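Local coordinates for protein binary enterotoxin of Clostridium perfringens component a (PDB 5H04) that probably transfers ADP-ribose from NAD to a target protein, as the enzymatic component of a binary enterotoxin, and binds the dinucleotide in a cleft of its ADP-ribosyltransferase fold, at residues A[256-261]-A[272-277]; A[336-341]-A[385-390]. All coordinates share one frame; numbering follows the deposited sequence.

Both contacts lie in the ADP-ribosyltransferase region that binds the dinucleotide, with centres about 12 Å apart, and they follow one another along the chain. Interaction 1 joins helix 238-261 to helix 270-284. Interaction 2 comes later and pairs strand 339-342 with the end of strand 382-385 and the loop leading to strand 390-401. They touch directly: Lys-336 NZ probably bonds to Leu-260 O, and Thr-337 and Phe-338 pack beside Asn-256 and Leu-259. Phe-338, just before the strand, packs against both helices and so joins interaction 2 to interaction 1. NADH lies against both contacts, bonded by, among others, Asn-256 of helix 238-261 and Thr-337 of the loop before strand 339-342.

Interaction 1 (A[256-261]-A[272-277]); sequences NKYLLD and DLEEKI. With NAI (1,4-dihydronicotinamide adenine dinucleotide), chain B.
Helices 256-261 and 272-277 meet nearly at right angles, their axes 10.6 Å apart and their directions 101° apart, with the closest CA atoms those of Tyr-258 and Leu-273. A spacing this wide needs a large side chain to bridge it, and Tyr-258 does so: CG lies anti to its backbone N (chi1 175°), which carries the ring across to the second helix. Leu-273 CB lies over one face of the ring, and its CD1 meets Tyr-258 CD1 at 3.7 Å. Ile-277 meets the ring obliquely, CD1 lying 3.5 Å from Tyr-258 CD2. This one methyl also touches Leu-259 CG at 3.7 Å, the two aliphatic chains reaching toward each other tip to tip, so isoleucine serves both neighbours. At the ring's far end Tyr-258 OH donates a hydrogen bond to Glu-274 OE1; at 2.4 Å it is unusually short, so its exact length and strength are doubtful. The carboxylate oxygen lies in the ring plane, the carboxylate itself turned 90° to it; a bend at chi2 brings the glutamate around. Across helix 256-261, Asn-256 ND2 gives a nearly straight 2.9 Å bond to phosphate oxygen O1A of NADH, and Leu-260 CD2 lies 3.4 Å from adenine C2A. The helix thus has two working sides, and packing through Tyr-258 and Leu-259 helps to fix the one that binds the dinucleotide.

Interaction 2 (A[336-341]-A[385-390]); sequences KTFIST and IDHGYS. With NAI (1,4-dihydronicotinamide adenine dinucleotide), chain B.
Ile-339 and Ile-385 form an antiparallel hydrogen-bonded pair: Ile-339 N donates to Ile-385 O at 3.0 Å, and Ile-385 N returns a 2.9 Å bond to Ile-339 O. Past this bridge the regular pairing stops while the chains stay close, with His-387 CA set against Thr-337 O (3.3 Å). In the apolar packing, the two isoleucines, beta-branched and well suited to strands, share a face with CB atoms 3.9 Å apart, and the side chains of Thr-341 and Ile-385 cross at about a right angle, touching CG2 to CD1 (3.8 Å). The aromatic pair is offset edge-to-face, planes at 88°. The backbone puts His-387 CB over the Phe-338 face, offset toward the rim, and chi1 66° swings the imidazole so that its CD2 edge meets Phe-338 CE1. Among polar groups, a water donates to Lys-336 O and also binds His-387 ND1; Asp-386 OD2 pairs with Lys-285 and OD1 with Ser-281, OD1 also lying near the Phe-338 edge at CE1. Gly-388 has backbone angles at which a CB would clash with the preceding carbonyl. Pairing through Ile-339 thus holds a chain whose Thr-337 and Ser-340 face NADH: Thr-337 OG1 accepts from adenine N6A (3.1 Å), and Ser-340 OG lies 2.7 Å from ribose O2D.

Interaction 1 (A[256-261]-A[272-277])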
loop_
_atom_site.group_PDB
_atom_site.type_symbol
_atom_site.label_atom_id
_atom_site.label_comp_id
_atom_site.label_asym_id
_atom_site.label_seq_id
_atom_site.Cartn_x
_atom_site.Cartn_y
_atom_site.Cartn_z
ATOM N N ASN A 256 22.823 -14.407 -3.833
ATOM C CA ASN A 256 22.019 -14.163 -2.638
ATOM C C ASN A 256 22.121 -15.313 -1.642
ATOM O O ASN A 256 22.050 -15.088 -0.430
ATOM C CB ASN A 256 20.560 -13.913 -3.026
ATOM C CG ASN A 256 20.333 -12.508 -3.560
ATOM O OD1 ASN A 256 21.087 -11.581 -3.248
ATOM N ND2 ASN A 256 19.287 -12.343 -4.366
ATOM N N LYS A 257 22.285 -16.549 -2.121
ATOM C CA LYS A 257 22.566 -17.646 -1.199
ATOM C C LYS A 257 23.823 -17.362 -0.385
ATOM O O LYS A 257 23.839 -17.560 0.837
ATOM C CB LYS A 257 22.705 -18.956 -1.977
ATOM C CG LYS A 257 22.593 -20.219 -1.148
ATOM C CD LYS A 257 22.470 -21.440 -2.057
ATOM C CE LYS A 257 21.275 -21.301 -3.002
ATOM N NZ LYS A 257 21.011 -22.556 -3.791
ATOM N N TYR A 258 24.880 -16.858 -1.040
ATOM C CA TYR A 258 26.121 -16.558 -0.330
ATOM C C TYR A 258 25.924 -15.425 0.673
ATOM O O TYR A 258 26.376 -15.512 1.820
ATOM C CB TYR A 258 27.233 -16.214 -1.326
ATOM C CG TYR A 258 28.516 -15.765 -0.657
ATOM C CD1 TYR A 258 29.447 -16.693 -0.198
ATOM C CD2 TYR A 258 28.796 -14.413 -0.474
ATOM C CE1 TYR A 258 30.611 -16.290 0.422
ATOM C CE2 TYR A 258 29.958 -13.999 0.149
ATOM C CZ TYR A 258 30.864 -14.944 0.591
ATOM O OH TYR A 258 32.023 -14.542 1.206
ATOM N N LEU A 259 25.255 -14.346 0.258
ATOM C CA LEU A 259 25.032 -13.235 1.179
ATOM C C LEU A 259 24.210 -13.671 2.386
ATOM O O LEU A 259 24.412 -13.158 3.493
ATOM C CB LEU A 259 24.346 -12.076 0.451
ATOM C CG LEU A 259 25.261 -11.224 -0.438
ATOM C CD1 LEU A 259 24.445 -10.398 -1.438
ATOM C CD2 LEU A 259 26.176 -10.326 0.410
ATOM N N LEU A 260 23.311 -14.640 2.197
ATOM C CA LEU A 260 22.448 -15.088 3.284
ATOM C C LEU A 260 23.228 -15.897 4.316
ATOM O O LEU A 260 23.109 -15.654 5.524
ATOM C CB LEU A 260 21.288 -15.909 2.715
ATOM C CG LEU A 260 20.276 -16.465 3.720
ATOM C CD1 LEU A 260 19.706 -15.343 4.579
ATOM C CD2 LEU A 260 19.150 -17.225 3.008
ATOM N N ASP A 261 24.045 -16.866 3.854
ATOM C CA ASP A 261 24.717 -17.762 4.792
ATOM C C ASP A 261 26.042 -18.322 4.275
ATOM O O ASP A 261 26.454 -19.392 4.738
ATOM C CB ASP A 261 23.794 -18.944 5.171
ATOM C CG ASP A 261 23.336 -19.753 3.966
ATOM O OD1 ASP A 261 24.124 -19.930 3.004
ATOM O OD2 ASP A 261 22.176 -20.227 3.986
ATOM N N ASP A 272 35.488 -14.931 -6.068
ATOM C CA ASP A 272 34.687 -14.602 -7.245
ATOM C C ASP A 272 33.304 -14.104 -6.848
ATOM O O ASP A 272 32.743 -13.222 -7.507
ATOM C CB ASP A 272 34.552 -15.816 -8.157
ATOM C CG ASP A 272 35.888 -16.340 -8.624
ATOM O OD1 ASP A 272 36.869 -15.565 -8.622
ATOM O OD2 ASP A 272 35.957 -17.530 -8.984
ATOM N N LEU A 273 32.730 -14.685 -5.794
ATOM C CA LEU A 273 31.437 -14.220 -5.304
ATOM C C LEU A 273 31.552 -12.829 -4.700
ATOM O O LEU A 273 30.698 -11.970 -4.950
ATOM C CB LEU A 273 30.875 -15.208 -4.279
ATOM C CG LEU A 273 30.313 -16.530 -4.812
ATOM C CD1 LEU A 273 30.267 -17.569 -3.706
ATOM C CD2 LEU A 273 28.928 -16.333 -5.403
ATOM N N GLU A 274 32.607 -12.592 -3.928
ATOM C CA GLU A 274 32.816 -11.287 -3.310
ATOM C C GLU A 274 32.969 -10.200 -4.373
ATOM O O GLU A 274 32.489 -9.079 -4.207
ATOM C CB GLU A 274 34.047 -11.313 -2.401
ATOM C CG GLU A 274 33.913 -12.236 -1.202
ATOM C CD GLU A 274 33.152 -11.597 -0.056
ATOM O OE1 GLU A 274 32.822 -12.313 0.912
ATOM O OE2 GLU A 274 32.886 -10.379 -0.125
ATOM N N GLU A 275 33.644 -10.547 -5.464
ATOM C CA GLU A 275 33.876 -9.628 -6.571
ATOM C C GLU A 275 32.554 -9.199 -7.197
ATOM O O GLU A 275 32.310 -8.009 -7.397
ATOM C CB GLU A 275 34.772 -10.276 -7.628
ATOM C CG GLU A 275 34.896 -9.474 -8.912
ATOM C CD GLU A 275 35.591 -8.143 -8.705
ATOM O OE1 GLU A 275 35.791 -7.414 -9.698
ATOM O OE2 GLU A 275 35.937 -7.826 -7.547
ATOM N N LYS A 276 31.704 -10.173 -7.505
ATOM C CA LYS A 276 30.407 -9.885 -8.104
ATOM C C LYS A 276 29.559 -9.031 -7.169
ATOM O O LYS A 276 28.938 -8.051 -7.595
ATOM C CB LYS A 276 29.679 -11.185 -8.445
ATOM C CG LYS A 276 30.229 -11.903 -9.664
ATOM C CD LYS A 276 29.612 -13.276 -9.771
ATOM C CE LYS A 276 30.397 -14.135 -10.745
ATOM N NZ LYS A 276 29.973 -15.551 -10.626
ATOM N N ILE A 277 29.531 -9.387 -5.885
ATOM C CA ILE A 277 28.789 -8.600 -4.903
ATOM C C ILE A 277 29.312 -7.169 -4.853
ATOM O O ILE A 277 28.534 -6.200 -4.794
ATOM C CB ILE A 277 28.860 -9.279 -3.522
ATOM C CG1 ILE A 277 28.136 -10.629 -3.559
ATOM C CG2 ILE A 277 28.257 -8.381 -2.446
ATOM C CD1 ILE A 277 28.433 -11.524 -2.368
HETATM P PA NAI B . 16.071 -14.421 -4.843
HETATM O O1A NAI B . 17.603 -14.709 -4.808
HETATM O O2A NAI B . 15.708 -13.149 -4.057
HETATM O O5B NAI B . 15.243 -15.648 -4.175
HETATM C C5B NAI B . 15.389 -16.992 -4.598
HETATM C C4B NAI B . 15.031 -17.879 -3.364
HETATM O O4B NAI B . 15.915 -17.431 -2.162
HETATM C C3B NAI B . 13.819 -17.708 -3.005
HETATM O O3B NAI B . 13.225 -18.947 -2.533
HETATM C C2B NAI B . 13.853 -16.666 -1.724
HETATM O O2B NAI B . 12.647 -16.863 -0.930
HETATM C C1B NAI B . 14.927 -16.919 -1.089
HETATM N N9A NAI B . 15.509 -15.695 -0.521
HETATM C C8A NAI B . 15.858 -14.558 -1.170
HETATM N N7A NAI B . 16.346 -13.693 -0.217
HETATM C C5A NAI B . 16.289 -14.324 1.007
HETATM C C6A NAI B . 16.652 -13.901 2.265
HETATM N N6A NAI B . 17.202 -12.698 2.779
HETATM N N1A NAI B . 16.484 -14.730 3.322
HETATM C C2A NAI B . 15.955 -15.977 3.139
HETATM N N3A NAI B . 15.601 -16.410 1.881
HETATM C C4A NAI B . 15.773 -15.577 0.826
HETATM O O3 NAI B . 15.574 -14.309 -6.359
HETATM P PN NAI B . 14.063 -14.442 -6.886
HETATM O O1N NAI B . 13.089 -13.703 -6.059
HETATM O O2N NAI B . 13.595 -15.910 -6.956
HETATM O O5D NAI B . 14.088 -13.757 -8.335
HETATM C C5D NAI B . 14.726 -14.387 -9.383
HETATM C C4D NAI B . 14.790 -13.493 -10.529
HETATM O O4D NAI B . 13.598 -12.949 -10.767
HETATM C C3D NAI B . 15.854 -12.250 -10.256
HETATM O O3D NAI B . 16.542 -11.954 -11.562
HETATM C C2D NAI B . 15.151 -11.301 -9.889
HETATM O O2D NAI B . 15.772 -9.975 -10.135
HETATM C C1D NAI B . 13.795 -11.478 -10.756
HETATM N N1N NAI B . 12.754 -10.865 -10.227
HETATM C C2N NAI B . 12.223 -11.233 -8.942
HETATM C C3N NAI B . 10.975 -10.531 -8.409
HETATM C C7N NAI B . 10.188 -11.084 -7.277
HETATM O O7N NAI B . 9.090 -10.548 -7.023
HETATM N N7N NAI B . 10.654 -12.171 -6.521
HETATM C C4N NAI B . 10.520 -9.200 -9.011
HETATM C C5N NAI B . 10.861 -9.120 -10.495
HETATM C C6N NAI B . 12.128 -9.810 -10.984
#

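Interaction 2 (A[336-341]-A[385-390])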
loop_
_atom_site.group_PDB
_atom_site.type_symbol
_atom_site.label_atom_id
_atom_site.label_comp_id
_atom_site.label_asym_id
_atom_site.label_seq_id
_atom_site.Cartn_x
_atom_site.Cartn_y
_atom_site.Cartn_z
ATOM N N LYS A 336 20.033 -9.392 4.476
ATOM C CA LYS A 336 21.428 -9.553 4.086
ATOM C C LYS A 336 21.607 -9.618 2.580
ATOM O O LYS A 336 22.720 -9.382 2.089
ATOM C CB LYS A 336 22.008 -10.821 4.716
ATOM C CG LYS A 336 21.807 -10.896 6.217
ATOM C CD LYS A 336 22.350 -12.198 6.793
ATOM C CE LYS A 336 23.866 -12.226 6.756
ATOM N NZ LYS A 336 24.397 -13.438 7.444
ATOM N N THR A 337 20.545 -9.913 1.846
ATOM C CA THR A 337 20.618 -10.141 0.412
ATOM C C THR A 337 20.405 -8.846 -0.357
ATOM O O THR A 337 19.915 -7.845 0.179
ATOM C CB THR A 337 19.555 -11.167 -0.001
ATOM O OG1 THR A 337 18.297 -10.799 0.579
ATOM C CG2 THR A 337 19.930 -12.556 0.481
ATOM N N PHE A 338 20.778 -8.865 -1.635
ATOM C CA PHE A 338 20.179 -7.893 -2.536
ATOM C C PHE A 338 18.680 -8.179 -2.586
ATOM O O PHE A 338 18.247 -9.319 -2.416
ATOM C CB PHE A 338 20.780 -7.976 -3.954
ATOM C CG PHE A 338 22.233 -7.620 -4.036
ATOM C CD1 PHE A 338 22.650 -6.300 -3.899
ATOM C CD2 PHE A 338 23.187 -8.602 -4.309
ATOM C CE1 PHE A 338 23.992 -5.963 -3.984
ATOM C CE2 PHE A 338 24.541 -8.280 -4.409
ATOM C CZ PHE A 338 24.949 -6.956 -4.238
ATOM N N ILE A 339 17.878 -7.140 -2.794
ATOM C CA ILE A 339 16.427 -7.292 -2.860
ATOM C C ILE A 339 15.971 -7.038 -4.289
ATOM O O ILE A 339 15.965 -5.887 -4.754
ATOM C CB ILE A 339 15.691 -6.352 -1.903
ATOM C CG1 ILE A 339 16.372 -6.343 -0.523
ATOM C CG2 ILE A 339 14.224 -6.790 -1.818
ATOM C CD1 ILE A 339 15.701 -5.408 0.493
ATOM N N SER A 340 15.539 -8.102 -4.968
ATOM C CA SER A 340 14.899 -7.962 -6.275
ATOM C C SER A 340 13.425 -7.599 -6.089
ATOM O O SER A 340 12.653 -8.385 -5.525
ATOM C CB SER A 340 15.031 -9.251 -7.086
ATOM O OG SER A 340 16.363 -9.412 -7.568
ATOM N N THR A 341 13.038 -6.411 -6.558
ATOM C CA THR A 341 11.660 -5.935 -6.511
ATOM C C THR A 341 11.232 -5.529 -7.916
ATOM O O THR A 341 12.034 -5.493 -8.851
ATOM C CB THR A 341 11.476 -4.743 -5.551
ATOM O OG1 THR A 341 12.049 -3.562 -6.138
ATOM C CG2 THR A 341 12.137 -5.016 -4.210
ATOM N N ILE A 385 17.629 -3.548 -5.068
ATOM C CA ILE A 385 18.009 -2.780 -3.881
ATOM C C ILE A 385 19.293 -3.363 -3.299
ATOM O O ILE A 385 19.470 -4.589 -3.262
ATOM C CB ILE A 385 16.872 -2.771 -2.833
ATOM C CG1 ILE A 385 15.561 -2.270 -3.461
ATOM C CG2 ILE A 385 17.262 -1.872 -1.658
ATOM C CD1 ILE A 385 14.312 -2.428 -2.542
ATOM N N ASP A 386 20.199 -2.477 -2.858
ATOM C CA ASP A 386 21.478 -2.884 -2.275
ATOM C C ASP A 386 21.257 -3.781 -1.058
ATOM O O ASP A 386 20.215 -3.732 -0.394
ATOM C CB ASP A 386 22.287 -1.635 -1.870
ATOM C CG ASP A 386 23.811 -1.853 -1.860
ATOM O OD1 ASP A 386 24.306 -2.941 -2.237
ATOM O OD2 ASP A 386 24.537 -0.890 -1.481
ATOM N N HIS A 387 22.263 -4.599 -0.756
ATOM C CA HIS A 387 22.167 -5.491 0.385
ATOM C C HIS A 387 22.423 -4.724 1.684
ATOM O O HIS A 387 23.036 -3.650 1.698
ATOM C CB HIS A 387 23.167 -6.643 0.247
ATOM C CG HIS A 387 24.596 -6.207 0.310
ATOM N ND1 HIS A 387 25.331 -6.233 1.476
ATOM C CD2 HIS A 387 25.426 -5.733 -0.649
ATOM C CE1 HIS A 387 26.552 -5.788 1.234
ATOM N NE2 HIS A 387 26.636 -5.476 -0.047
ATOM N N GLY A 388 21.932 -5.286 2.783
ATOM C CA GLY A 388 22.201 -4.744 4.097
ATOM C C GLY A 388 21.215 -3.713 4.599
ATOM O O GLY A 388 21.518 -3.026 5.584
ATOM N N TYR A 389 20.067 -3.550 3.943
ATOM C CA TYR A 389 18.992 -2.734 4.487
ATOM C C TYR A 389 18.134 -3.586 5.421
ATOM O O TYR A 389 18.458 -4.746 5.700
ATOM C CB TYR A 389 18.152 -2.131 3.363
ATOM C CG TYR A 389 18.751 -0.926 2.660
ATOM C CD1 TYR A 389 18.821 0.311 3.291
ATOM C CD2 TYR A 389 19.185 -1.016 1.347
ATOM C CE1 TYR A 389 19.336 1.412 2.641
ATOM C CE2 TYR A 389 19.706 0.080 0.684
ATOM C CZ TYR A 389 19.778 1.286 1.332
ATOM O OH TYR A 389 20.281 2.361 0.663
ATOM N N SER A 390 17.015 -3.013 5.903
ATOM C CA SER A 390 16.038 -3.697 6.748
ATOM C C SER A 390 14.612 -3.360 6.323
ATOM O O SER A 390 14.352 -2.290 5.770
ATOM C CB SER A 390 16.185 -3.317 8.229
ATOM O OG SER A 390 17.433 -3.742 8.739
HETATM P PA NAI B . 16.071 -14.421 -4.843
HETATM O O1A NAI B . 17.603 -14.709 -4.808
HETATM O O2A NAI B . 15.708 -13.149 -4.057
HETATM O O5B NAI B . 15.243 -15.648 -4.175
HETATM C C5B NAI B . 15.389 -16.992 -4.598
HETATM C C4B NAI B . 15.031 -17.879 -3.364
HETATM O O4B NAI B . 15.915 -17.431 -2.162
HETATM C C3B NAI B . 13.819 -17.708 -3.005
HETATM O O3B NAI B . 13.225 -18.947 -2.533
HETATM C C2B NAI B . 13.853 -16.666 -1.724
HETATM O O2B NAI B . 12.647 -16.863 -0.930
HETATM C C1B NAI B . 14.927 -16.919 -1.089
HETATM N N9A NAI B . 15.509 -15.695 -0.521
HETATM C C8A NAI B . 15.858 -14.558 -1.170
HETATM N N7A NAI B . 16.346 -13.693 -0.217
HETATM C C5A NAI B . 16.289 -14.324 1.007
HETATM C C6A NAI B . 16.652 -13.901 2.265
HETATM N N6A NAI B . 17.202 -12.698 2.779
HETATM N N1A NAI B . 16.484 -14.730 3.322
HETATM C C2A NAI B . 15.955 -15.977 3.139
HETATM N N3A NAI B . 15.601 -16.410 1.881
HETATM C C4A NAI B . 15.773 -15.577 0.826
HETATM O O3 NAI B . 15.574 -14.309 -6.359
HETATM P PN NAI B . 14.063 -14.442 -6.886
HETATM O O1N NAI B . 13.089 -13.703 -6.059
HETATM O O2N NAI B . 13.595 -15.910 -6.956
HETATM O O5D NAI B . 14.088 -13.757 -8.335
HETATM C C5D NAI B . 14.726 -14.387 -9.383
HETATM C C4D NAI B . 14.790 -13.493 -10.529
HETATM O O4D NAI B . 13.598 -12.949 -10.767
HETATM C C3D NAI B . 15.854 -12.250 -10.256
HETATM O O3D NAI B . 16.542 -11.954 -11.562
HETATM C C2D NAI B . 15.151 -11.301 -9.889
HETATM O O2D NAI B . 15.772 -9.975 -10.135
HETATM C C1D NAI B . 13.795 -11.478 -10.756
HETATM N N1N NAI B . 12.754 -10.865 -10.227
HETATM C C2N NAI B . 12.223 -11.233 -8.942
HETATM C C3N NAI B . 10.975 -10.531 -8.409
HETATM C C7N NAI B . 10.188 -11.084 -7.277
HETATM O O7N NAI B . 9.090 -10.548 -7.023
HETATM N N7N NAI B . 10.654 -12.171 -6.521
HETATM C C4N NAI B . 10.520 -9.200 -9.011
HETATM C C5N NAI B . 10.861 -9.120 -10.495
HETATM C C6N NAI B . 12.128 -9.810 -10.984
HETATM O O HOH W 1 24.658 -8.144 3.614
#